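Local coordinates for chitin oligosaccahride binding protein NagB1 (Paenibacillus sp. FPU-7, PDB 7EHP) that binds the short chitin oligosaccharides N,N'-diacetylchitobiose and N,N',N''-triacetylchitotriose, probably delivering them as the extracellular solute-binding component of a sugar transporter, at residues Gly165-Met170 and Gln223-Gln228. Numbering follows the deposited sequence.
With NAG (2-acetamido-2-deoxy-beta-D-glucopyranose), chain C.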
loop_
_atom_site.group_PDB
_atom_site.type_symbol
_atom_site.label_atom_id
_atom_site.label_comp_id
_atom_site.label_asym_id
_atom_site.label_seq_id
_atom_site.Cartn_x
_atom_site.Cartn_y
_atom_site.Cartn_z
ATOM N N GLY A 165 6.832 -3.759 -10.441
ATOM C CA GLY A 165 5.944 -2.929 -11.233
ATOM C C GLY A 165 4.942 -2.141 -10.413
ATOM O O GLY A 165 4.581 -1.023 -10.782
ATOM N N TRP A 166 4.477 -2.707 -9.296
ATOM C CA TRP A 166 3.444 -2.047 -8.507
ATOM C C TRP A 166 3.927 -0.710 -7.963
ATOM O O TRP A 166 3.112 0.181 -7.701
ATOM C CB TRP A 166 2.985 -2.971 -7.358
ATOM C CG TRP A 166 4.007 -3.119 -6.275
ATOM C CD1 TRP A 166 5.023 -4.054 -6.207
ATOM C CD2 TRP A 166 4.137 -2.302 -5.110
ATOM N NE1 TRP A 166 5.771 -3.852 -5.068
ATOM C CE2 TRP A 166 5.244 -2.785 -4.377
ATOM C CE3 TRP A 166 3.415 -1.217 -4.603
ATOM C CZ2 TRP A 166 5.643 -2.212 -3.164
ATOM C CZ3 TRP A 166 3.811 -0.650 -3.394
ATOM C CH2 TRP A 166 4.915 -1.143 -2.694
ATOM N N VAL A 167 5.244 -0.549 -7.789
ATOM C CA VAL A 167 5.784 0.692 -7.231
ATOM C C VAL A 167 5.471 1.872 -8.144
ATOM O O VAL A 167 5.159 2.975 -7.679
ATOM C CB VAL A 167 7.302 0.557 -6.999
ATOM C CG1 VAL A 167 7.869 1.837 -6.445
ATOM C CG2 VAL A 167 7.600 -0.620 -6.062
ATOM N N ALA A 168 5.569 1.660 -9.459
ATOM C CA ALA A 168 5.340 2.745 -10.410
ATOM C C ALA A 168 3.889 3.220 -10.379
ATOM O O ALA A 168 3.605 4.384 -10.687
ATOM C CB ALA A 168 5.723 2.281 -11.818
ATOM N N ASN A 169 2.970 2.349 -9.972
ATOM C CA ASN A 169 1.557 2.684 -9.973
ATOM C C ASN A 169 1.136 3.522 -8.774
ATOM O O ASN A 169 0.009 4.033 -8.770
ATOM C CB ASN A 169 0.727 1.396 -10.047
ATOM C CG ASN A 169 0.802 0.771 -11.408
ATOM O OD1 ASN A 169 1.227 1.429 -12.363
ATOM N ND2 ASN A 169 0.424 -0.489 -11.516
ATOM N N MET A 170 2.012 3.709 -7.787
ATOM C CA MET A 170 1.632 4.430 -6.579
ATOM C C MET A 170 1.382 5.897 -6.943
ATOM O O MET A 170 0.240 6.376 -6.896
ATOM C CB MET A 170 2.726 4.280 -5.511
ATOM C CG MET A 170 2.463 3.065 -4.605
ATOM S SD MET A 170 3.522 2.964 -3.142
ATOM C CE MET A 170 5.190 2.918 -3.805
ATOM N N GLN A 223 15.991 -1.003 -10.591
ATOM C CA GLN A 223 16.088 -0.968 -9.137
ATOM C C GLN A 223 14.844 -1.550 -8.485
ATOM O O GLN A 223 13.720 -1.154 -8.810
ATOM C CB GLN A 223 16.310 0.462 -8.654
ATOM C CG GLN A 223 17.644 1.026 -9.081
ATOM C CD GLN A 223 17.572 2.510 -9.304
ATOM O OE1 GLN A 223 16.950 3.241 -8.518
ATOM N NE2 GLN A 223 18.151 2.969 -10.412
ATOM N N LYS A 224 15.061 -2.461 -7.537
ATOM C CA LYS A 224 14.004 -3.011 -6.697
ATOM C C LYS A 224 13.432 -1.929 -5.779
ATOM O O LYS A 224 14.081 -0.923 -5.485
ATOM C CB LYS A 224 14.541 -4.178 -5.848
ATOM C CG LYS A 224 15.790 -3.840 -4.978
ATOM C CD LYS A 224 16.449 -5.093 -4.308
ATOM C CE LYS A 224 17.947 -4.887 -3.947
ATOM N NZ LYS A 224 18.919 -5.216 -5.058
ATOM N N TYR A 225 12.207 -2.171 -5.301
ATOM C CA TYR A 225 11.484 -1.230 -4.448
ATOM C C TYR A 225 12.348 -0.584 -3.361
ATOM O O TYR A 225 12.364 0.644 -3.219
ATOM C CB TYR A 225 10.295 -1.955 -3.820
ATOM C CG TYR A 225 9.477 -1.138 -2.831
ATOM C CD1 TYR A 225 9.152 0.197 -3.083
ATOM C CD2 TYR A 225 8.999 -1.719 -1.660
ATOM C CE1 TYR A 225 8.371 0.938 -2.179
ATOM C CE2 TYR A 225 8.221 -0.999 -0.749
ATOM C CZ TYR A 225 7.907 0.317 -1.011
ATOM O OH TYR A 225 7.137 1.014 -0.103
ATOM N N ALA A 226 13.076 -1.395 -2.584
ATOM C CA ALA A 226 13.855 -0.859 -1.465
ATOM C C ALA A 226 14.857 0.210 -1.881
ATOM O O ALA A 226 15.252 1.035 -1.047
ATOM C CB ALA A 226 14.614 -1.981 -0.752
ATOM N N GLU A 227 15.301 0.205 -3.135
ATOM C CA GLU A 227 16.338 1.141 -3.559
ATOM C C GLU A 227 15.844 2.586 -3.568
ATOM O O GLU A 227 16.627 3.509 -3.309
ATOM C CB GLU A 227 16.863 0.722 -4.939
ATOM C CG GLU A 227 17.603 -0.613 -4.840
ATOM C CD GLU A 227 18.361 -1.001 -6.090
ATOM O OE1 GLU A 227 19.377 -0.347 -6.402
ATOM O OE2 GLU A 227 17.953 -1.992 -6.739
ATOM N N GLN A 228 14.556 2.814 -3.836
ATOM C CA GLN A 228 14.054 4.181 -3.711
ATOM C C GLN A 228 14.093 4.651 -2.264
ATOM O O GLN A 228 14.364 5.830 -1.993
ATOM C CB GLN A 228 12.654 4.284 -4.311
ATOM C CG GLN A 228 11.486 3.851 -3.445
ATOM C CD GLN A 228 10.171 4.380 -4.006
ATOM O OE1 GLN A 228 10.022 4.516 -5.224
ATOM N NE2 GLN A 228 9.212 4.677 -3.125
HETATM C C1 NAG C . 1.055 -2.318 -0.857
HETATM C C2 NAG C . 0.663 -3.079 -2.119
HETATM C C3 NAG C . -0.034 -2.147 -3.099
HETATM C C4 NAG C . -1.224 -1.484 -2.423
HETATM C C5 NAG C . -0.780 -0.784 -1.140
HETATM C C6 NAG C . -1.926 -0.181 -0.358
HETATM C C7 NAG C . 1.848 -5.055 -2.974
HETATM C C8 NAG C . 3.082 -5.561 -3.632
HETATM N N2 NAG C . 1.805 -3.735 -2.740
HETATM O O3 NAG C . -0.475 -2.896 -4.220
HETATM O O4 NAG C . -1.815 -0.522 -3.285
HETATM O O5 NAG C . -0.116 -1.710 -0.270
HETATM O O6 NAG C . -2.954 -1.130 -0.101
HETATM O O7 NAG C . 0.914 -5.806 -2.673
#
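Trp166 presents the outer edge of its six-membered ring to the face of Tyr225, an edge-to-face pair with centroids 4.8 Å apart and planes at 64°. The leading atom is Trp166 CZ2, 3.7 Å from Tyr225 CD2 and near the rim of the phenol ring. One face of the indole carries the N-acetylglucosamine: its acetamide N2 sits over the benzo half, 3.5 Å from Trp166 CE3, while its methyl C8 rests above the pyrrole half. The opposite face is backed by Val167 CG2, which also reaches Tyr225 CD1 at 3.5 Å, obliquely to that ring. Met170, bent at its last torsion (chi3 -59°), brings CE to within 4.1 Å of Tyr225 CE1. Tyr225 points into this group with CG anti to its backbone N (chi1 176°). Further along the same helix, Gln228 lays its OE1 against Val167 CG1, 3.6 Å away.

Between 165-170 and 223-228 the contact is thus mainly apolar and aromatic, and the polar ends bond elsewhere: Tyr225 OH to Asp242 and Trp245, Gln228 NE2 to the carbonyl of Phe241, and Gln228 OE1, weakly, to Ala161 N. With its hydroxyl tethered, Tyr225 should act as a second-shell support that fixes the tilt of Trp166, whose indole gives the acetamido group a flat surface with CH-pi-like contact at C8, consistent with recognition of the N-acetyl substituent.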